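Local atomic coordinates of inositol 2-dehydrogenase (Sinorhizobium meliloti, PDB entry 4HKT), a protein that catalyses the NAD-dependent oxidation of myo-inositol to 2-keto-myo-inositol (scyllo-inosose), the first step in the breakdown of myo-inositol to acetyl-CoA. Residues T75-I80 with A100-A105; H175-A180 with L312-A317; E51-D56 with A61-A66; V159-R164 with F169-I174. One frame throughout, in Å; residues are numbered along the deposited sequence.

Interaction 1: T75-I80 with A100-A105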
# COMPACT_ATOMS: atom_id res chain seq x y z
N THR B 75 -28.78 29.24 -15.41
CA THR B 75 -29.90 28.73 -16.20
C THR B 75 -30.58 27.48 -15.64
O THR B 75 -31.65 27.11 -16.10
CB THR B 75 -29.43 28.37 -17.61
OG1 THR B 75 -28.43 27.34 -17.53
CG2 THR B 75 -28.83 29.62 -18.32
N HIS B 76 -29.99 26.86 -14.62
CA HIS B 76 -30.50 25.60 -14.09
C HIS B 76 -31.93 25.60 -13.63
O HIS B 76 -32.72 24.77 -14.09
CB HIS B 76 -29.55 25.05 -13.01
CG HIS B 76 -28.24 24.61 -13.59
ND1 HIS B 76 -27.27 23.95 -12.86
CD2 HIS B 76 -27.75 24.74 -14.85
CE1 HIS B 76 -26.23 23.70 -13.64
NE2 HIS B 76 -26.50 24.16 -14.85
N ALA B 77 -32.30 26.51 -12.73
CA ALA B 77 -33.61 26.37 -12.11
C ALA B 77 -34.74 26.58 -13.14
O ALA B 77 -35.77 25.87 -13.14
CB ALA B 77 -33.77 27.28 -10.92
N ASP B 78 -34.53 27.54 -14.02
CA ASP B 78 -35.51 27.86 -15.05
C ASP B 78 -35.64 26.69 -16.03
O ASP B 78 -36.72 26.34 -16.44
CB ASP B 78 -35.07 29.12 -15.81
CG ASP B 78 -35.31 30.40 -15.03
OD1 ASP B 78 -35.99 30.37 -13.99
OD2 ASP B 78 -34.80 31.46 -15.45
N LEU B 79 -34.52 26.11 -16.39
CA LEU B 79 -34.54 24.99 -17.32
C LEU B 79 -35.21 23.76 -16.71
O LEU B 79 -36.00 23.09 -17.39
CB LEU B 79 -33.16 24.67 -17.83
CG LEU B 79 -32.66 25.64 -18.89
CD1 LEU B 79 -31.21 25.36 -19.17
CD2 LEU B 79 -33.48 25.57 -20.18
N ILE B 80 -34.96 23.50 -15.43
CA ILE B 80 -35.65 22.42 -14.73
C ILE B 80 -37.16 22.66 -14.77
O ILE B 80 -37.93 21.77 -15.12
CB ILE B 80 -35.17 22.25 -13.26
CG1 ILE B 80 -33.72 21.80 -13.21
CG2 ILE B 80 -36.06 21.26 -12.54
CD1 ILE B 80 -33.04 22.04 -11.86
N ALA B 100 -31.33 29.41 -2.08
CA ALA B 100 -32.12 28.28 -1.58
C ALA B 100 -33.63 28.50 -1.78
O ALA B 100 -34.39 27.55 -2.02
CB ALA B 100 -31.80 28.01 -0.11
N GLU B 101 -34.06 29.76 -1.67
CA GLU B 101 -35.44 30.09 -1.92
C GLU B 101 -35.83 29.77 -3.39
O GLU B 101 -36.87 29.16 -3.63
CB GLU B 101 -35.71 31.58 -1.63
CG GLU B 101 -37.19 31.89 -1.57
CD GLU B 101 -37.86 31.52 -0.23
OE1 GLU B 101 -37.66 30.39 0.32
OE2 GLU B 101 -38.62 32.38 0.30
N ARG B 102 -35.00 30.18 -4.33
CA ARG B 102 -35.20 29.76 -5.76
C ARG B 102 -35.27 28.25 -5.94
O ARG B 102 -36.07 27.74 -6.76
CB ARG B 102 -34.05 30.30 -6.62
CG ARG B 102 -34.16 30.10 -8.12
CD ARG B 102 -35.37 30.85 -8.70
NE ARG B 102 -35.68 30.45 -10.07
CZ ARG B 102 -36.54 29.48 -10.41
NH1 ARG B 102 -37.17 28.73 -9.49
NH2 ARG B 102 -36.79 29.27 -11.69
N VAL B 103 -34.41 27.52 -5.23
CA VAL B 103 -34.37 26.05 -5.32
C VAL B 103 -35.71 25.50 -4.86
O VAL B 103 -36.30 24.63 -5.49
CB VAL B 103 -33.25 25.42 -4.49
CG1 VAL B 103 -33.40 23.90 -4.48
CG2 VAL B 103 -31.88 25.87 -4.97
N ARG B 104 -36.19 25.99 -3.73
CA ARG B 104 -37.50 25.63 -3.19
C ARG B 104 -38.66 25.85 -4.14
O ARG B 104 -39.54 24.99 -4.27
CB ARG B 104 -37.76 26.36 -1.85
CG ARG B 104 -37.07 25.69 -0.64
CD ARG B 104 -37.54 26.29 0.68
NE ARG B 104 -37.00 27.64 0.81
CZ ARG B 104 -35.83 27.95 1.40
NH1 ARG B 104 -35.06 27.01 1.98
NH2 ARG B 104 -35.45 29.22 1.43
N ALA B 105 -38.65 26.99 -4.82
CA ALA B 105 -39.66 27.29 -5.82
C ALA B 105 -39.60 26.30 -6.97
O ALA B 105 -40.62 25.84 -7.45
CB ALA B 105 -39.46 28.72 -6.36
O HOH W 1 -33.84 31.49 -11.81
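Ala77, in the first turn of helix 76-85, meets Arg102 of helix 100-112 and shows how a methyl group can lie against the flat face of an arginine. Its CB points at the neighbouring helix and lies over the centre of one face of the Arg102 guanidinium, 3.6 Å from CZ. One residue on, Asp78 meets the same group at its edge. Arg102 NH2 donates to Asp78 OD1 at 2.7 Å, with the oxygen almost exactly in the guanidinium plane and an N-H...O angle of 156°. The carboxylate is turned 44° against that plane, and OD1 alone takes the bond from NH2, met nearly along its C-O direction. A water closes a second path: it accepts from Arg102 NE at 2.7 Å and donates more loosely to Asp78 OD1 at 3.3 Å. The arginine spans the gap in two steps: with CG opposite the backbone N, Arg102 CG stands 4.0 Å from Ala77 CB, and the bend at chi2 (63°) then turns the rest of the chain, bringing the guanidinium over that methyl. NH2 also forms a salt bridge with Glu81, one turn further along helix 76-85, so this nitrogen is held by two carboxylates. A leucine in place of Arg102 would probably leave Asp78 and Glu81 without their shared positive partner and deprive Ala77 CB of the flat group lying against it. The two helices follow the parallel strands 66-69 and 89-93, and their pairing is that of successive helices flanking the sheet of a Rossmann nucleotide-binding domain.

Interaction 2: H175-A180 with L312-A317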
# COMPACT_ATOMS: atom_id res chain seq x y z
N HIS B 175 -20.23 19.10 -3.02
CA HIS B 175 -20.10 17.68 -3.24
C HIS B 175 -19.79 16.91 -1.93
O HIS B 175 -20.31 15.82 -1.72
CB HIS B 175 -18.95 17.40 -4.19
CG HIS B 175 -19.26 17.70 -5.61
ND1 HIS B 175 -20.17 16.97 -6.34
CD2 HIS B 175 -18.74 18.61 -6.46
CE1 HIS B 175 -20.21 17.44 -7.57
NE2 HIS B 175 -19.36 18.44 -7.67
N ASP B 176 -18.94 17.50 -1.11
CA ASP B 176 -18.56 16.91 0.19
C ASP B 176 -19.64 17.00 1.22
O ASP B 176 -19.77 16.08 2.00
CB ASP B 176 -17.29 17.51 0.71
CG ASP B 176 -16.14 17.36 -0.27
OD1 ASP B 176 -15.87 16.24 -0.73
OD2 ASP B 176 -15.55 18.40 -0.63
N PHE B 177 -20.43 18.08 1.23
CA PHE B 177 -21.65 18.10 2.04
C PHE B 177 -22.61 16.96 1.66
O PHE B 177 -23.15 16.29 2.53
CB PHE B 177 -22.37 19.42 1.97
CG PHE B 177 -21.56 20.60 2.46
CD1 PHE B 177 -20.93 20.58 3.68
CD2 PHE B 177 -21.48 21.74 1.71
CE1 PHE B 177 -20.19 21.68 4.14
CE2 PHE B 177 -20.77 22.84 2.14
CZ PHE B 177 -20.12 22.83 3.37
N ASP B 178 -22.87 16.80 0.37
CA ASP B 178 -23.65 15.65 -0.09
C ASP B 178 -23.05 14.29 0.34
O ASP B 178 -23.76 13.42 0.85
CB ASP B 178 -23.88 15.65 -1.59
CG ASP B 178 -24.73 14.49 -2.00
OD1 ASP B 178 -25.92 14.49 -1.66
OD2 ASP B 178 -24.21 13.54 -2.62
N MSE B 179 -21.76 14.11 0.13
CA MSE B 179 -21.05 12.90 0.58
C MSE B 179 -21.21 12.66 2.06
O MSE B 179 -21.47 11.55 2.51
CB MSE B 179 -19.60 13.00 0.14
CG MSE B 179 -18.72 11.80 0.49
SE MSE B 179 -19.39 10.13 -0.33
CE MSE B 179 -19.11 10.66 -2.20
N ALA B 180 -21.10 13.71 2.87
CA ALA B 180 -21.31 13.58 4.28
C ALA B 180 -22.68 13.08 4.64
O ALA B 180 -22.83 12.17 5.46
CB ALA B 180 -20.99 14.90 5.01
N LEU B 312 -26.84 22.53 -0.42
CA LEU B 312 -26.75 23.98 -0.50
C LEU B 312 -27.02 24.62 0.85
O LEU B 312 -26.31 25.53 1.20
CB LEU B 312 -27.74 24.50 -1.54
CG LEU B 312 -27.75 26.01 -1.73
CD1 LEU B 312 -26.43 26.47 -2.30
CD2 LEU B 312 -28.91 26.42 -2.62
N ALA B 313 -27.97 24.09 1.61
CA ALA B 313 -28.27 24.63 2.93
C ALA B 313 -27.06 24.44 3.85
O ALA B 313 -26.73 25.32 4.63
CB ALA B 313 -29.53 24.00 3.52
N LEU B 314 -26.35 23.32 3.69
CA LEU B 314 -25.10 23.13 4.44
C LEU B 314 -24.06 24.14 4.00
O LEU B 314 -23.37 24.71 4.84
CB LEU B 314 -24.56 21.72 4.33
CG LEU B 314 -25.52 20.66 4.91
CD1 LEU B 314 -25.17 19.27 4.46
CD2 LEU B 314 -25.58 20.68 6.41
N ALA B 315 -23.93 24.36 2.67
CA ALA B 315 -22.98 25.36 2.21
C ALA B 315 -23.32 26.75 2.76
O ALA B 315 -22.42 27.48 3.22
CB ALA B 315 -22.87 25.38 0.67
N ASP B 316 -24.60 27.12 2.72
CA ASP B 316 -25.02 28.46 3.20
C ASP B 316 -24.67 28.64 4.70
O ASP B 316 -24.19 29.71 5.13
CB ASP B 316 -26.53 28.67 3.01
CG ASP B 316 -26.95 28.88 1.55
OD1 ASP B 316 -26.13 29.28 0.69
OD2 ASP B 316 -28.13 28.64 1.26
N ALA B 317 -24.92 27.57 5.48
CA ALA B 317 -24.55 27.54 6.87
C ALA B 317 -23.04 27.65 7.04
O ALA B 317 -22.61 28.36 7.93
CB ALA B 317 -25.10 26.29 7.58
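Phe177 of helix 168-184 packs on Leu314 and Ala315 of helix 305-324, a buried, wholly apolar helix-helix contact beside the large mixed sheet of the C-terminal domain. It is a clear example of one aromatic ring laid against a neighbouring helix. The first side-chain carbon of Leu314 does the main work: CB lies over one face of the phenyl ring, shifted toward its rim, 3.7 Å from Phe177 CG. Measured to the ring centroid the distance is 4.0 Å and the approach is 22° off the normal, the geometry of a CH-pi contact. Further out, Leu314 CD1 runs back past the ring to Phe177 CB at 3.8 Å, the two side chains sliding by each other in opposite directions. With CG of Phe177 opposite its own carbonyl carbon (chi1 -60°), the far part of the ring reaches Ala315. There CE2 stands 3.4 Å from Ala315 CA and 3.6 Å from Ala315 CB, close enough for the ring to touch the backbone of the other helix. Phe177 also touches Ile226 of strand 223-229. An alanine in place of Phe177 would probably open a gap between helices 168-184 and 305-324, leaving Leu314 CB without the ring face and Ala315 without its neighbour. While Phe177 and Ala315 join the helices, Leu312 touches Val103 of the nucleotide-binding domain, an arrangement in which the late helix 305-324 bridges the two domains of this Gfo/Idh/MocA enzyme.

Interaction 3: E51-D56 with A61-A66; sequences EVRTID and AADIDA
Arg53 and Asp63 are joined by a two-pronged, end-on salt bridge. Arg53 NH1 donates to Asp63 OD1 and NH2 to Asp63 OD2, each at 2.8 Å and nearly straight (175° and 173°). Both oxygens use their syn lone pairs, and the guanidinium and carboxylate planes are only 10° apart, so the pair lies almost flat. Asp63 reaches this position with CG between its backbone N and carbonyl carbon, while Arg53 comes from the opposite direction on a chain extended from CG to NE. A second anion joins the network from within the strand end: Glu51 OE2 takes another bond from Arg53 NH2 at 2.8 Å, from well above the carboxylate plane, and Glu51 OE1 a weak one from NE. Glu51 OE2 and Asp63 OD2 are 4.6 Å apart, a proximity the shared arginine probably offsets.

The bridge spans the beta-alpha-beta crossover of the Rossmann fold that runs from edge strand 51-52 through helix 55-60 to strand 66-69, with Asp63 inside a type I turn from Ala61 to Ile64. Van der Waals contacts with the guanidinium are few: Ala61 CB sits at its edge, 3.5 Å from Arg53 NH1, and Ile64 CG1 is 4.2 Å from the same nitrogen.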
# COMPACT_ATOMS: atom_id res chain seq x y z
N GLU B 51 -28.13 15.47 -33.64
CA GLU B 51 -28.46 16.75 -34.27
C GLU B 51 -28.11 17.93 -33.37
O GLU B 51 -28.12 17.82 -32.15
CB GLU B 51 -29.95 16.82 -34.58
CG GLU B 51 -30.54 15.58 -35.24
CD GLU B 51 -32.05 15.63 -35.33
OE1 GLU B 51 -32.59 16.71 -35.67
OE2 GLU B 51 -32.72 14.61 -35.04
N VAL B 52 -27.82 19.07 -33.97
CA VAL B 52 -27.76 20.31 -33.20
C VAL B 52 -29.12 20.98 -33.24
O VAL B 52 -29.56 21.38 -34.30
CB VAL B 52 -26.70 21.28 -33.77
CG1 VAL B 52 -26.74 22.63 -33.05
CG2 VAL B 52 -25.32 20.64 -33.66
N ARG B 53 -29.79 21.08 -32.09
CA ARG B 53 -31.05 21.82 -31.99
C ARG B 53 -30.94 22.99 -31.02
O ARG B 53 -29.92 23.17 -30.35
CB ARG B 53 -32.21 20.92 -31.56
CG ARG B 53 -32.48 19.74 -32.48
CD ARG B 53 -33.68 18.94 -32.03
NE ARG B 53 -33.73 17.64 -32.71
CZ ARG B 53 -34.61 16.67 -32.45
NH1 ARG B 53 -35.53 16.81 -31.51
NH2 ARG B 53 -34.57 15.53 -33.14
N THR B 54 -31.98 23.81 -30.98
CA THR B 54 -32.07 24.86 -29.98
C THR B 54 -32.70 24.23 -28.74
O THR B 54 -33.21 23.11 -28.79
CB THR B 54 -32.95 26.03 -30.45
OG1 THR B 54 -34.30 25.59 -30.60
CG2 THR B 54 -32.43 26.59 -31.79
N ILE B 55 -32.67 24.98 -27.64
CA ILE B 55 -33.31 24.55 -26.39
C ILE B 55 -34.83 24.55 -26.56
O ILE B 55 -35.50 23.57 -26.19
CB ILE B 55 -32.87 25.44 -25.20
CG1 ILE B 55 -31.38 25.18 -24.93
CG2 ILE B 55 -33.75 25.15 -23.97
CD1 ILE B 55 -30.70 26.16 -24.01
N ASP B 56 -35.38 25.61 -27.15
CA ASP B 56 -36.81 25.65 -27.48
C ASP B 56 -37.26 24.39 -28.25
O ASP B 56 -38.34 23.85 -28.03
CB ASP B 56 -37.16 26.91 -28.31
CG ASP B 56 -37.22 28.21 -27.47
OD1 ASP B 56 -37.14 28.15 -26.22
OD2 ASP B 56 -37.37 29.30 -28.08
N ALA B 61 -39.91 19.10 -28.54
CA ALA B 61 -39.75 17.82 -29.25
C ALA B 61 -40.46 16.62 -28.66
O ALA B 61 -40.26 16.26 -27.50
CB ALA B 61 -38.28 17.49 -29.44
N ALA B 62 -41.26 15.97 -29.49
CA ALA B 62 -41.88 14.69 -29.15
C ALA B 62 -40.87 13.55 -29.08
O ALA B 62 -41.07 12.57 -28.37
CB ALA B 62 -42.96 14.36 -30.18
N ASP B 63 -39.76 13.68 -29.81
CA ASP B 63 -38.74 12.64 -29.82
C ASP B 63 -37.62 12.84 -28.77
O ASP B 63 -36.48 12.41 -28.97
CB ASP B 63 -38.14 12.54 -31.22
CG ASP B 63 -37.27 13.70 -31.56
OD1 ASP B 63 -37.50 14.82 -31.03
OD2 ASP B 63 -36.35 13.49 -32.38
N ILE B 64 -37.94 13.51 -27.65
CA ILE B 64 -37.04 13.62 -26.51
C ILE B 64 -37.80 13.15 -25.26
O ILE B 64 -38.89 13.64 -24.97
CB ILE B 64 -36.54 15.06 -26.34
CG1 ILE B 64 -35.75 15.53 -27.56
CG2 ILE B 64 -35.68 15.18 -25.09
CD1 ILE B 64 -34.43 14.82 -27.81
N ASP B 65 -37.22 12.18 -24.55
CA ASP B 65 -37.78 11.66 -23.30
C ASP B 65 -37.17 12.34 -22.05
O ASP B 65 -37.80 12.43 -21.01
CB ASP B 65 -37.50 10.15 -23.21
CG ASP B 65 -38.04 9.36 -24.44
OD1 ASP B 65 -39.24 9.49 -24.75
OD2 ASP B 65 -37.26 8.59 -25.05
N ALA B 66 -35.93 12.78 -22.17
CA ALA B 66 -35.15 13.15 -21.02
C ALA B 66 -34.13 14.17 -21.47
O ALA B 66 -33.66 14.10 -22.62
CB ALA B 66 -34.45 11.92 -20.47

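Interaction 4: V159-R164 with F169-I174; sequences VDYIKR and FRDMTI. With EDO (1,2-ethanediol), chain X.
Tyr161 reaches from helix 159-163 to Asp171 of helix 168-184, and its side chain shows how a phenol can link two successive helices by its hydroxyl. The bond to CB points neither at Asp171 nor away from it; CG stands opposite the backbone N (chi1 -180°), and this carries the ring across. Along one edge, CE2 comes within 3.5 Å of Asp171 OD1, and CZ within 3.4 Å of the same oxygen. At the tip, OH donates to Asp171 OD1 in a hydrogen bond modelled as very short, 2.5 Å, a length to be taken with caution. The carboxylate sits at the ring's edge, its plane turned 64° from that of the ring.

Asp171 belongs to a wider pi-type turn early in helix 168-184, within the C-terminal domain, and the backbone oxygen of that residue accepts from Lys94, which lies in the Glu-Lys-Pro motif known in this family. The second carboxylate oxygen of Asp171, OD2, pairs with Arg230, so the group bridges both partners. OD2 also accepts from O1 of a bound 1,2-ethanediol, again very short at 2.5 Å. That diol probably came from the crystallisation liquor, yet its place among Asp171, Asp153 and Tyr161 is consistent with a pocket able to receive a polyol. Tyr161 OH is 3.4 Å from the diol O1, while the other hydroxyl, O2, lies 3.7 Å from CG of selenomethionine Met172.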
# COMPACT_ATOMS: atom_id res chain seq x y z
N VAL B 159 -10.76 33.60 -12.10
CA VAL B 159 -11.57 34.59 -11.40
C VAL B 159 -12.98 34.81 -11.97
O VAL B 159 -13.94 34.97 -11.20
CB VAL B 159 -10.79 35.92 -11.26
CG1 VAL B 159 -11.71 37.06 -10.88
CG2 VAL B 159 -9.66 35.73 -10.23
N ASP B 160 -13.13 34.84 -13.30
CA ASP B 160 -14.47 35.08 -13.90
C ASP B 160 -15.46 33.95 -13.48
O ASP B 160 -16.63 34.19 -13.16
CB ASP B 160 -14.39 35.23 -15.43
CG ASP B 160 -13.73 34.03 -16.12
OD1 ASP B 160 -13.30 33.10 -15.43
OD2 ASP B 160 -13.60 34.04 -17.37
N TYR B 161 -14.95 32.72 -13.41
CA TYR B 161 -15.75 31.60 -12.92
C TYR B 161 -16.04 31.77 -11.42
O TYR B 161 -17.17 31.62 -10.97
CB TYR B 161 -15.02 30.28 -13.17
CG TYR B 161 -15.85 29.13 -12.67
CD1 TYR B 161 -16.72 28.43 -13.53
CD2 TYR B 161 -15.83 28.78 -11.32
CE1 TYR B 161 -17.54 27.40 -13.05
CE2 TYR B 161 -16.61 27.75 -10.83
CZ TYR B 161 -17.47 27.06 -11.69
OH TYR B 161 -18.25 26.06 -11.18
N ILE B 162 -15.00 32.05 -10.64
CA ILE B 162 -15.18 32.29 -9.19
C ILE B 162 -16.32 33.25 -8.88
O ILE B 162 -17.21 32.94 -8.08
CB ILE B 162 -13.88 32.72 -8.55
CG1 ILE B 162 -12.98 31.48 -8.49
CG2 ILE B 162 -14.14 33.32 -7.16
CD1 ILE B 162 -11.54 31.77 -8.23
N LYS B 163 -16.31 34.42 -9.53
CA LYS B 163 -17.34 35.44 -9.31
C LYS B 163 -18.75 34.99 -9.57
O LYS B 163 -19.66 35.53 -8.99
CB LYS B 163 -17.06 36.71 -10.12
CG LYS B 163 -15.96 37.54 -9.48
CD LYS B 163 -15.48 38.68 -10.35
CE LYS B 163 -14.51 39.54 -9.55
NZ LYS B 163 -13.66 40.41 -10.41
N ARG B 164 -18.97 33.99 -10.41
CA ARG B 164 -20.35 33.54 -10.63
C ARG B 164 -20.65 32.18 -9.98
O ARG B 164 -21.69 31.56 -10.24
CB ARG B 164 -20.68 33.51 -12.13
CG ARG B 164 -19.85 32.55 -12.96
CD ARG B 164 -20.25 32.65 -14.43
NE ARG B 164 -19.09 32.50 -15.27
CZ ARG B 164 -18.67 31.35 -15.76
NH1 ARG B 164 -19.34 30.24 -15.51
NH2 ARG B 164 -17.57 31.32 -16.49
N PHE B 169 -17.66 27.12 -0.91
CA PHE B 169 -18.58 26.21 -0.20
C PHE B 169 -19.71 25.75 -1.09
O PHE B 169 -20.08 24.58 -1.08
CB PHE B 169 -19.12 26.86 1.05
CG PHE B 169 -18.06 27.08 2.12
CD1 PHE B 169 -17.41 25.99 2.69
CD2 PHE B 169 -17.75 28.36 2.56
CE1 PHE B 169 -16.46 26.17 3.68
CE2 PHE B 169 -16.79 28.55 3.54
CZ PHE B 169 -16.14 27.45 4.11
N ARG B 170 -20.25 26.68 -1.88
CA ARG B 170 -21.33 26.38 -2.83
C ARG B 170 -20.84 25.65 -4.07
O ARG B 170 -21.59 24.87 -4.65
CB ARG B 170 -22.11 27.64 -3.19
CG ARG B 170 -22.70 28.33 -1.97
CD ARG B 170 -23.74 29.39 -2.33
NE ARG B 170 -24.27 30.10 -1.16
CZ ARG B 170 -23.73 31.16 -0.58
NH1 ARG B 170 -22.61 31.69 -1.04
NH2 ARG B 170 -24.33 31.71 0.49
N ASP B 171 -19.60 25.87 -4.46
CA ASP B 171 -19.10 25.38 -5.74
C ASP B 171 -18.32 24.08 -5.61
O ASP B 171 -18.43 23.22 -6.51
CB ASP B 171 -18.22 26.40 -6.45
CG ASP B 171 -17.72 25.90 -7.81
OD1 ASP B 171 -18.56 25.81 -8.72
OD2 ASP B 171 -16.51 25.62 -7.98
N MSE B 172 -17.53 23.94 -4.55
CA MSE B 172 -16.66 22.77 -4.39
C MSE B 172 -17.14 21.91 -3.25
O MSE B 172 -17.44 20.72 -3.42
CB MSE B 172 -15.25 23.26 -4.09
CG MSE B 172 -14.28 22.10 -3.90
SE MSE B 172 -12.46 22.76 -3.54
CE MSE B 172 -11.78 20.94 -3.32
N THR B 173 -17.26 22.50 -2.08
CA THR B 173 -17.56 21.73 -0.87
C THR B 173 -18.94 21.11 -0.90
O THR B 173 -19.24 20.14 -0.21
CB THR B 173 -17.45 22.62 0.36
OG1 THR B 173 -16.33 23.48 0.19
CG2 THR B 173 -17.22 21.74 1.60
N ILE B 174 -19.81 21.68 -1.73
CA ILE B 174 -21.12 21.14 -1.96
C ILE B 174 -21.14 19.62 -2.22
O ILE B 174 -21.98 18.92 -1.69
CB ILE B 174 -21.89 21.98 -3.05
CG1 ILE B 174 -23.38 21.66 -3.00
CG2 ILE B 174 -21.34 21.77 -4.44
CD1 ILE B 174 -24.27 22.67 -3.69
C1 EDO X . -14.88 23.22 -9.48
O1 EDO X . -15.58 24.39 -9.90
C2 EDO X . -15.52 22.58 -8.24
O2 EDO X . -14.54 21.80 -7.55

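Overall arrangement
Along the chain the order is interaction 3, interaction 1, interaction 4 and interaction 2 by opening segment. Interactions 3 and 1 both lie in the Rossmann domain, with centres about 21 Å apart, and touch where Ile55 packs on Leu79. Interactions 4 and 2 share helix 168-184, their centres about 13 Å apart, and a salt bridge from Arg170 to Asp316 ties them. Interaction 2 also touches interaction 1, about 17 Å away between centres, through Leu312 and Asp316 against Ala100. Helix 305-324 thus connects the nucleotide-binding half with the C-terminal half, while interaction 3 sits remote from interaction 2, about 33 Å between centres, beside edge strand 51-52 of the parallel Rossmann sheet.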